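Local coordinates for protein concanavalin B (Canavalia ensiformis, PDB 6CAF) that may act as a carbohydrate-binding protein of jack bean seeds, built on the barrel fold of family 18 glycosyl hydrolases, at residues Y115-A120 and L162-N166; A127-H131 and I174-S180; E250-S254 and E297-S301. All coordinates share one frame; numbering follows the deposited sequence.

How the contacts relate
The three contacts illustrate how a barrel enzyme fold holds its outer helices, both to one another and to the loops at the strand ends. Contacts 1 and 2 share helix 164-178: its first turn meets the loop 115-120 in contact 1, and its last turns meet helix 120-135 in contact 2, with centres about 17 Å apart and nearest atoms about 6 Å apart. Contact 3 lies across the chain's centre from both, its centre about 32 Å from contact 1 and 33 Å from contact 2. Contacts 1 and 3 both sit at carboxyl ends of barrel strands, the side on which family 18 relatives form their substrate cleft; contact 2 lies among the outer helices.

Contact 1 of 3, residues Y115-A120 and L162-N166; sequences YSACSA and LNWDN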
loop_
_atom_site.group_PDB
_atom_site.type_symbol
_atom_site.label_atom_id
_atom_site.label_comp_id
_atom_site.label_asym_id
_atom_site.label_seq_id
_atom_site.Cartn_x
_atom_site.Cartn_y
_atom_site.Cartn_z
ATOM N N TYR A 115 -6.023 10.667 11.874
ATOM C CA TYR A 115 -6.803 9.470 11.669
ATOM C C TYR A 115 -6.689 8.525 12.844
ATOM O O TYR A 115 -5.615 8.316 13.396
ATOM C CB TYR A 115 -6.437 8.797 10.345
ATOM C CG TYR A 115 -4.986 8.485 10.115
ATOM C CD1 TYR A 115 -4.441 7.273 10.506
ATOM C CD2 TYR A 115 -4.145 9.386 9.458
ATOM C CE1 TYR A 115 -3.137 6.961 10.248
ATOM C CE2 TYR A 115 -2.839 9.060 9.207
ATOM C CZ TYR A 115 -2.324 7.850 9.598
ATOM O OH TYR A 115 -1.027 7.480 9.317
ATOM N N SER A 116 -7.830 7.931 13.168
ATOM C CA SER A 116 -7.957 7.014 14.273
ATOM C C SER A 116 -9.071 6.034 14.012
ATOM O O SER A 116 -10.118 6.426 13.502
ATOM C CB SER A 116 -8.281 7.772 15.567
ATOM O OG SER A 116 -8.400 6.874 16.664
ATOM N N ALA A 117 -8.845 4.778 14.377
ATOM C CA ALA A 117 -9.895 3.797 14.341
ATOM C C ALA A 117 -10.861 3.922 15.529
ATOM O O ALA A 117 -11.922 3.286 15.526
ATOM C CB ALA A 117 -9.302 2.409 14.259
ATOM N N CYS A 118 -10.471 4.739 16.516
ATOM C CA CYS A 118 -11.343 5.244 17.601
ATOM C C CYS A 118 -11.723 4.242 18.673
ATOM O O CYS A 118 -11.447 4.459 19.854
ATOM C CB CYS A 118 -12.648 5.867 16.990
ATOM S SG CYS A 118 -13.962 6.266 18.190
ATOM N N SER A 119 -12.482 3.229 18.282
ATOM C CA SER A 119 -13.090 2.313 19.238
ATOM C C SER A 119 -13.532 1.055 18.514
ATOM O O SER A 119 -13.610 1.015 17.267
ATOM C CB SER A 119 -14.311 2.943 19.902
ATOM O OG SER A 119 -15.345 3.116 18.945
ATOM N N ALA A 120 -13.913 0.046 19.277
ATOM C CA ALA A 120 -14.408 -1.156 18.661
ATOM C C ALA A 120 -15.680 -0.864 17.843
ATOM O O ALA A 120 -15.907 -1.436 16.772
ATOM C CB ALA A 120 -14.676 -2.217 19.721
ATOM N N LEU A 162 -4.456 1.844 18.990
ATOM C CA LEU A 162 -5.543 0.944 19.287
ATOM C C LEU A 162 -6.502 0.825 18.104
ATOM O O LEU A 162 -6.578 1.692 17.247
ATOM C CB LEU A 162 -6.303 1.406 20.538
ATOM C CG LEU A 162 -5.546 1.300 21.857
ATOM C CD1 LEU A 162 -6.443 1.770 22.989
ATOM C CD2 LEU A 162 -5.061 -0.093 22.136
ATOM N N ASN A 163 -7.246 -0.276 18.094
ATOM C CA ASN A 163 -8.398 -0.475 17.235
ATOM C C ASN A 163 -8.113 -0.705 15.750
ATOM O O ASN A 163 -9.036 -0.959 15.005
ATOM C CB ASN A 163 -9.443 0.621 17.434
ATOM C CG ASN A 163 -9.999 0.594 18.833
ATOM O OD1 ASN A 163 -10.587 -0.402 19.234
ATOM N ND2 ASN A 163 -9.734 1.629 19.604
ATOM N N TRP A 164 -6.843 -0.713 15.336
ATOM C CA TRP A 164 -6.538 -1.090 13.952
ATOM C C TRP A 164 -6.793 -2.572 13.730
ATOM O O TRP A 164 -7.240 -2.987 12.648
ATOM C CB TRP A 164 -5.083 -0.710 13.597
ATOM C CG TRP A 164 -4.870 0.753 13.732
ATOM C CD1 TRP A 164 -4.152 1.376 14.691
ATOM C CD2 TRP A 164 -5.489 1.778 12.957
ATOM N NE1 TRP A 164 -4.282 2.721 14.564
ATOM C CE2 TRP A 164 -5.115 2.997 13.512
ATOM C CE3 TRP A 164 -6.347 1.781 11.834
ATOM C CZ2 TRP A 164 -5.545 4.216 12.981
ATOM C CZ3 TRP A 164 -6.764 2.966 11.320
ATOM C CH2 TRP A 164 -6.370 4.170 11.902
ATOM N N ASP A 165 -6.516 -3.380 14.750
ATOM C CA ASP A 165 -6.896 -4.767 14.722
ATOM C C ASP A 165 -8.395 -4.930 14.602
ATOM O O ASP A 165 -8.862 -5.736 13.798
ATOM C CB ASP A 165 -6.313 -5.585 15.901
ATOM C CG ASP A 165 -6.644 -5.034 17.266
ATOM O OD1 ASP A 165 -7.139 -3.903 17.429
ATOM O OD2 ASP A 165 -6.354 -5.773 18.224
ATOM N N ASN A 166 -9.164 -4.157 15.335
ATOM C CA ASN A 166 -10.610 -4.241 15.230
ATOM C C ASN A 166 -11.101 -3.836 13.831
ATOM O O ASN A 166 -11.994 -4.468 13.280
ATOM C CB ASN A 166 -11.269 -3.389 16.322
ATOM C CG ASN A 166 -11.078 -3.981 17.693
ATOM O OD1 ASN A 166 -11.109 -5.212 17.836
ATOM N ND2 ASN A 166 -10.864 -3.127 18.706
HETATM O O HOH W 1 -6.768 4.184 16.305
#
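One face of the W164 indole carries the methyl of A117 and, near the rim of the same face, water 1, while W164 CH2 lies at the edge of the Y115 ring, close to the plane of the phenol. The site lies at the carboxyl end of a TIM barrel's strands, where the loop 115-120 meets the first turn of helix 164-178. A117 CB stands 3.9 Å from the centroid of the six-membered ring of W164, only 11° off its normal, a CH-pi contact. The Y115 and W164 side chains cross at about a right angle, with Y115 CD1 3.9 Å from W164 CH2. Each ring is fixed at its polar end: W164 NE1 bonds to D160 O, and Y115 OH to G110 O and Q156 N; Q156 probably occupies the place of the catalytic glutamate of active family 18 chitinases.

N163 sits at the N-cap position without capping. With CG beside the backbone N (chi1 -63°), its amide lies against the loop backbone, CG 3.6 Å from S119 CA, and its CB touches A117 CB. N166 ND2 donates to N163 OD1 at 2.8 Å, in the carbonyl plane and on a lone pair, which fixes the rotation of the N163 amide. A glycine here would probably leave N166 ND2 without its acceptor and open a gap beside A117 CB and the S119 backbone. At the start of the other helix, 120-135, S119 OG caps Y122 N. Water 1 bridges the two segments, accepting from A117 N at 2.9 Å and donating to L162 O at 2.7 Å.

Contact 2 of 3, residues A127-H131 and I174-S180; sequences AEYLH and IKDVYQS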
loop_
_atom_site.group_PDB
_atom_site.type_symbol
_atom_site.label_atom_id
_atom_site.label_comp_id
_atom_site.label_asym_id
_atom_site.label_seq_id
_atom_site.Cartn_x
_atom_site.Cartn_y
_atom_site.Cartn_z
ATOM N N ALA A 127 -15.646 0.139 8.928
ATOM C CA ALA A 127 -15.585 -0.979 8.004
ATOM C C ALA A 127 -16.812 -1.008 7.100
ATOM O O ALA A 127 -16.706 -1.244 5.892
ATOM C CB ALA A 127 -15.462 -2.272 8.794
ATOM N N GLU A 128 -17.984 -0.782 7.675
ATOM C CA GLU A 128 -19.208 -0.738 6.896
ATOM C C GLU A 128 -19.186 0.397 5.889
ATOM O O GLU A 128 -19.590 0.230 4.738
ATOM C CB GLU A 128 -20.432 -0.618 7.812
ATOM C CG GLU A 128 -20.757 -1.925 8.546
ATOM C CD GLU A 128 -21.336 -2.991 7.645
ATOM O OE1 GLU A 128 -22.207 -2.637 6.783
ATOM O OE2 GLU A 128 -21.028 -4.188 7.800
ATOM N N TYR A 129 -18.732 1.555 6.338
ATOM C CA TYR A 129 -18.589 2.694 5.425
ATOM C C TYR A 129 -17.688 2.350 4.237
ATOM O O TYR A 129 -18.036 2.623 3.059
ATOM C CB TYR A 129 -18.065 3.906 6.191
ATOM C CG TYR A 129 -17.514 5.028 5.314
ATOM C CD1 TYR A 129 -18.285 5.984 4.768
ATOM C CD2 TYR A 129 -16.148 5.063 5.053
ATOM C CE1 TYR A 129 -17.703 7.012 3.967
ATOM C CE2 TYR A 129 -15.560 6.008 4.291
ATOM C CZ TYR A 129 -16.301 6.995 3.751
ATOM O OH TYR A 129 -15.499 7.879 2.981
ATOM N N LEU A 130 -16.540 1.745 4.539
ATOM C CA LEU A 130 -15.645 1.372 3.462
ATOM C C LEU A 130 -16.307 0.395 2.498
ATOM O O LEU A 130 -16.176 0.504 1.265
ATOM C CB LEU A 130 -14.338 0.829 4.006
ATOM C CG LEU A 130 -13.507 1.843 4.799
ATOM C CD1 LEU A 130 -12.395 1.152 5.536
ATOM C CD2 LEU A 130 -12.941 2.906 3.888
ATOM N N HIS A 131 -17.041 -0.563 3.052
ATOM C CA HIS A 131 -17.678 -1.523 2.207
ATOM C C HIS A 131 -18.790 -0.902 1.333
ATOM O O HIS A 131 -18.828 -1.119 0.115
ATOM C CB HIS A 131 -18.227 -2.679 3.039
ATOM C CG HIS A 131 -18.794 -3.751 2.198
ATOM N ND1 HIS A 131 -20.141 -3.968 2.078
ATOM C CD2 HIS A 131 -18.192 -4.643 1.386
ATOM C CE1 HIS A 131 -20.357 -4.972 1.256
ATOM N NE2 HIS A 131 -19.188 -5.393 0.811
ATOM N N ILE A 174 -16.790 -8.788 7.120
ATOM C CA ILE A 174 -17.655 -8.332 6.038
ATOM C C ILE A 174 -17.329 -9.130 4.763
ATOM O O ILE A 174 -18.232 -9.470 3.992
ATOM C CB ILE A 174 -17.526 -6.791 5.829
ATOM C CG1 ILE A 174 -18.233 -6.037 6.942
ATOM C CG2 ILE A 174 -18.083 -6.379 4.465
ATOM C CD1 ILE A 174 -17.808 -4.567 7.009
ATOM N N LYS A 175 -16.050 -9.367 4.510
ATOM C CA LYS A 175 -15.674 -10.080 3.342
ATOM C C LYS A 175 -16.322 -11.455 3.381
ATOM O O LYS A 175 -16.802 -11.943 2.362
ATOM C CB LYS A 175 -14.137 -10.147 3.310
ATOM C CG LYS A 175 -13.504 -10.956 2.227
ATOM C CD LYS A 175 -11.980 -10.732 2.389
ATOM C CE LYS A 175 -11.091 -11.779 1.775
ATOM N NZ LYS A 175 -9.766 -11.102 1.545
ATOM N N ASP A 176 -16.344 -12.093 4.550
ATOM C CA ASP A 176 -16.977 -13.405 4.669
ATOM C C ASP A 176 -18.505 -13.321 4.553
ATOM O O ASP A 176 -19.135 -14.190 3.953
ATOM C CB ASP A 176 -16.584 -14.080 5.994
ATOM C CG ASP A 176 -16.790 -15.596 5.968
ATOM O OD1 ASP A 176 -16.994 -16.148 4.846
ATOM O OD2 ASP A 176 -16.768 -16.235 7.062
ATOM N N VAL A 177 -19.104 -12.281 5.125
ATOM C CA VAL A 177 -20.556 -12.129 5.020
ATOM C C VAL A 177 -21.020 -12.085 3.581
ATOM O O VAL A 177 -21.981 -12.763 3.186
ATOM C CB VAL A 177 -21.017 -10.831 5.745
ATOM C CG1 VAL A 177 -22.453 -10.456 5.387
ATOM C CG2 VAL A 177 -20.859 -11.040 7.241
ATOM N N TYR A 178 -20.289 -11.336 2.773
ATOM C CA TYR A 178 -20.681 -11.095 1.392
ATOM C C TYR A 178 -19.912 -11.966 0.381
ATOM O O TYR A 178 -20.150 -11.883 -0.807
ATOM C CB TYR A 178 -20.475 -9.604 1.062
ATOM C CG TYR A 178 -21.456 -8.691 1.704
ATOM C CD1 TYR A 178 -22.726 -8.528 1.156
ATOM C CD2 TYR A 178 -21.191 -8.090 2.900
ATOM C CE1 TYR A 178 -23.680 -7.736 1.757
ATOM C CE2 TYR A 178 -22.137 -7.295 3.515
ATOM C CZ TYR A 178 -23.372 -7.105 2.932
ATOM O OH TYR A 178 -24.292 -6.323 3.545
ATOM N N GLN A 179 -19.034 -12.835 0.886
ATOM C CA GLN A 179 -18.177 -13.714 0.066
ATOM C C GLN A 179 -17.511 -12.854 -0.975
ATOM O O GLN A 179 -17.419 -13.189 -2.164
ATOM C CB GLN A 179 -18.918 -14.955 -0.455
ATOM C CG GLN A 179 -19.336 -15.887 0.694
ATOM C CD GLN A 179 -18.152 -16.556 1.429
ATOM O OE1 GLN A 179 -17.942 -16.345 2.658
ATOM N NE2 GLN A 179 -17.398 -17.395 0.695
ATOM N N SER A 180 -17.039 -11.703 -0.504
ATOM C CA SER A 180 -16.330 -10.746 -1.325
ATOM C C SER A 180 -14.902 -11.233 -1.616
ATOM O O SER A 180 -14.360 -12.106 -0.924
ATOM C CB SER A 180 -16.230 -9.388 -0.616
ATOM O OG SER A 180 -17.476 -8.725 -0.398
HETATM O O HOH W 2 -23.084 -4.264 4.880
#
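Aromatic overlap and aliphatic packing do most of the work where H131 meets I174 and Y178. The H131 and Y178 rings form an offset stack, centroids 4.6 Å apart and planes inclined at 28°, in which the imidazole CE1 reaches over one face of the tyrosine, 3.6 Å from Y178 CD2. The opposite face of the phenol is backed by V177 CG1 from its own helix, so the ring is held between two neighbours.

Aliphatic contacts centre on I174. Its CG2, placed trans to the backbone N while CG1 lies beside that N (chi1 -74°), sits over a face of the H131 imidazole at 3.7 Å from the ring centroid, a CH-pi contact. The other branch runs the opposite way along helix 120-135, and its CD1 ends 3.7 Å from A127 CB. One side chain thus touches successive turns of the facing helix.

Polar groups lie at the margin. The E128 chain bends at chi2 and brings its carboxylate across the end of I174, OE2 3.3 Å from I174 CD1; OE2 is in a salt bridge with K124, whereas OE1 accepts from water 2, which also bonds to Y178 OH, each at 2.7 Å. The helix closes in a Schellman motif, with Q179 at positive phi as the C-prime residue and S180 N bonded to K175 O.

The short axes come within 11.8 Å at a crossing angle of -51°, a wide separation bridged by isoleucine and histidine. Two successive outer helices packed at an incline, each following a parallel strand, belong to the (beta/alpha)8 barrel of family 18.

Contact 3 of 3, residues E250-S254 and E297-S301; sequences ELPAS and ETGYS
The chain leaves strand 247-252 at A253 and passes the joint between helices 292-298 and 300-308, where G299, at positive phi, is the first residue past one helix and stands at the N-cap position of the next, with A253 CA 6.0 Å from Y300 CA. The contact is largely buried, and A253 O is its meeting point. T298 OG1 lies 2.8 Å from A253 O, but its single proton may go instead to A294 O, so the two carbonyls compete for it. That hydroxyl is set between the backbone N and the carbonyl carbon (chi1 68°), which directs the methyl CG2 at S254 CB, 3.6 Å away. Y300 N makes a further weak bond to T298 OG1.

The Y300 side chain extends trans to its backbone N (chi1 -162°) and runs beside the strand end. CB meets A253 CB at 4.2 Å, CD2 comes within 3.7 Å of A253 O, and OH ends 4.0 Å from L251 CD1, the leucine crossing it nearly at a right angle. The phenol bonds to I264 O, and water 3 donates to Y300 OH (3.1 Å) and to P252 O (2.8 Å). Water 4 joins S254 OG to E297 OE1.

Helix 266-273 supplies L269 against both L251 and Y300. The seventh strand of a TIM barrel is clasped at its carboxyl end by the helices that follow the eighth.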
loop_
_atom_site.group_PDB
_atom_site.type_symbol
_atom_site.label_atom_id
_atom_site.label_comp_id
_atom_site.label_asym_id
_atom_site.label_seq_id
_atom_site.Cartn_x
_atom_site.Cartn_y
_atom_site.Cartn_z
ATOM N N GLU A 250 8.452 -2.258 0.446
ATOM C CA GLU A 250 8.080 -0.900 0.070
ATOM C C GLU A 250 9.324 -0.033 0.161
ATOM O O GLU A 250 10.004 -0.012 1.192
ATOM C CB GLU A 250 6.959 -0.327 0.924
ATOM C CG GLU A 250 6.596 1.063 0.485
ATOM C CD GLU A 250 5.425 1.637 1.225
ATOM O OE1 GLU A 250 4.422 0.907 1.339
ATOM O OE2 GLU A 250 5.456 2.836 1.583
ATOM N N LEU A 251 9.600 0.649 -0.941
ATOM C CA LEU A 251 10.847 1.372 -1.122
ATOM C C LEU A 251 10.553 2.743 -1.709
ATOM O O LEU A 251 9.549 2.944 -2.410
ATOM C CB LEU A 251 11.714 0.604 -2.121
ATOM C CG LEU A 251 12.183 -0.784 -1.659
ATOM C CD1 LEU A 251 12.830 -1.536 -2.811
ATOM C CD2 LEU A 251 13.081 -0.640 -0.460
ATOM N N PRO A 252 11.458 3.690 -1.468
ATOM C CA PRO A 252 11.312 4.990 -2.108
ATOM C C PRO A 252 11.787 4.924 -3.548
ATOM O O PRO A 252 12.786 4.274 -3.841
ATOM C CB PRO A 252 12.228 5.890 -1.281
ATOM C CG PRO A 252 13.245 4.985 -0.714
ATOM C CD PRO A 252 12.644 3.626 -0.600
ATOM N N ALA A 253 11.091 5.622 -4.442
ATOM C CA ALA A 253 11.461 5.536 -5.856
ATOM C C ALA A 253 12.499 6.552 -6.271
ATOM O O ALA A 253 12.920 6.543 -7.418
ATOM C CB ALA A 253 10.237 5.629 -6.744
ATOM N N SER A 254 12.916 7.423 -5.353
ATOM C CA SER A 254 14.001 8.345 -5.621
ATOM C C SER A 254 14.722 8.626 -4.316
ATOM O O SER A 254 14.169 8.398 -3.246
ATOM C CB SER A 254 13.461 9.656 -6.175
ATOM O OG SER A 254 12.786 10.364 -5.167
ATOM N N GLU A 297 9.852 10.421 -12.182
ATOM C CA GLU A 297 11.049 11.247 -12.221
ATOM C C GLU A 297 12.285 10.419 -12.528
ATOM O O GLU A 297 13.186 10.889 -13.221
ATOM C CB GLU A 297 11.244 11.959 -10.873
ATOM C CG GLU A 297 12.523 12.795 -10.800
ATOM C CD GLU A 297 12.807 13.357 -9.422
ATOM O OE1 GLU A 297 11.848 13.518 -8.643
ATOM O OE2 GLU A 297 13.992 13.686 -9.135
ATOM N N THR A 298 12.343 9.193 -12.005
ATOM C CA THR A 298 13.572 8.424 -12.048
ATOM C C THR A 298 13.571 7.185 -12.936
ATOM O O THR A 298 14.627 6.629 -13.239
ATOM C CB THR A 298 13.987 7.969 -10.668
ATOM O OG1 THR A 298 13.034 7.017 -10.213
ATOM C CG2 THR A 298 14.076 9.136 -9.684
ATOM N N GLY A 299 12.389 6.719 -13.340
ATOM C CA GLY A 299 12.292 5.533 -14.146
ATOM C C GLY A 299 12.496 4.242 -13.374
ATOM O O GLY A 299 12.798 3.212 -13.973
ATOM N N TYR A 300 12.265 4.272 -12.056
ATOM C CA TYR A 300 12.586 3.133 -11.205
ATOM C C TYR A 300 11.888 1.839 -11.666
ATOM O O TYR A 300 12.539 0.837 -11.960
ATOM C CB TYR A 300 12.229 3.481 -9.746
ATOM C CG TYR A 300 12.885 2.589 -8.720
ATOM C CD1 TYR A 300 12.480 1.281 -8.524
ATOM C CD2 TYR A 300 13.904 3.049 -7.970
ATOM C CE1 TYR A 300 13.118 0.478 -7.577
ATOM C CE2 TYR A 300 14.523 2.267 -7.017
ATOM C CZ TYR A 300 14.141 0.986 -6.828
ATOM O OH TYR A 300 14.758 0.220 -5.867
ATOM N N SER A 301 10.559 1.844 -11.718
ATOM C CA SER A 301 9.879 0.630 -12.086
ATOM C C SER A 301 10.171 0.217 -13.524
ATOM O O SER A 301 10.246 -0.969 -13.812
ATOM C CB SER A 301 8.367 0.719 -11.847
ATOM O OG SER A 301 7.763 1.776 -12.586
HETATM O O HOH W 3 14.512 2.164 -3.421
HETATM O O HOH W 4 11.533 12.491 -6.203
#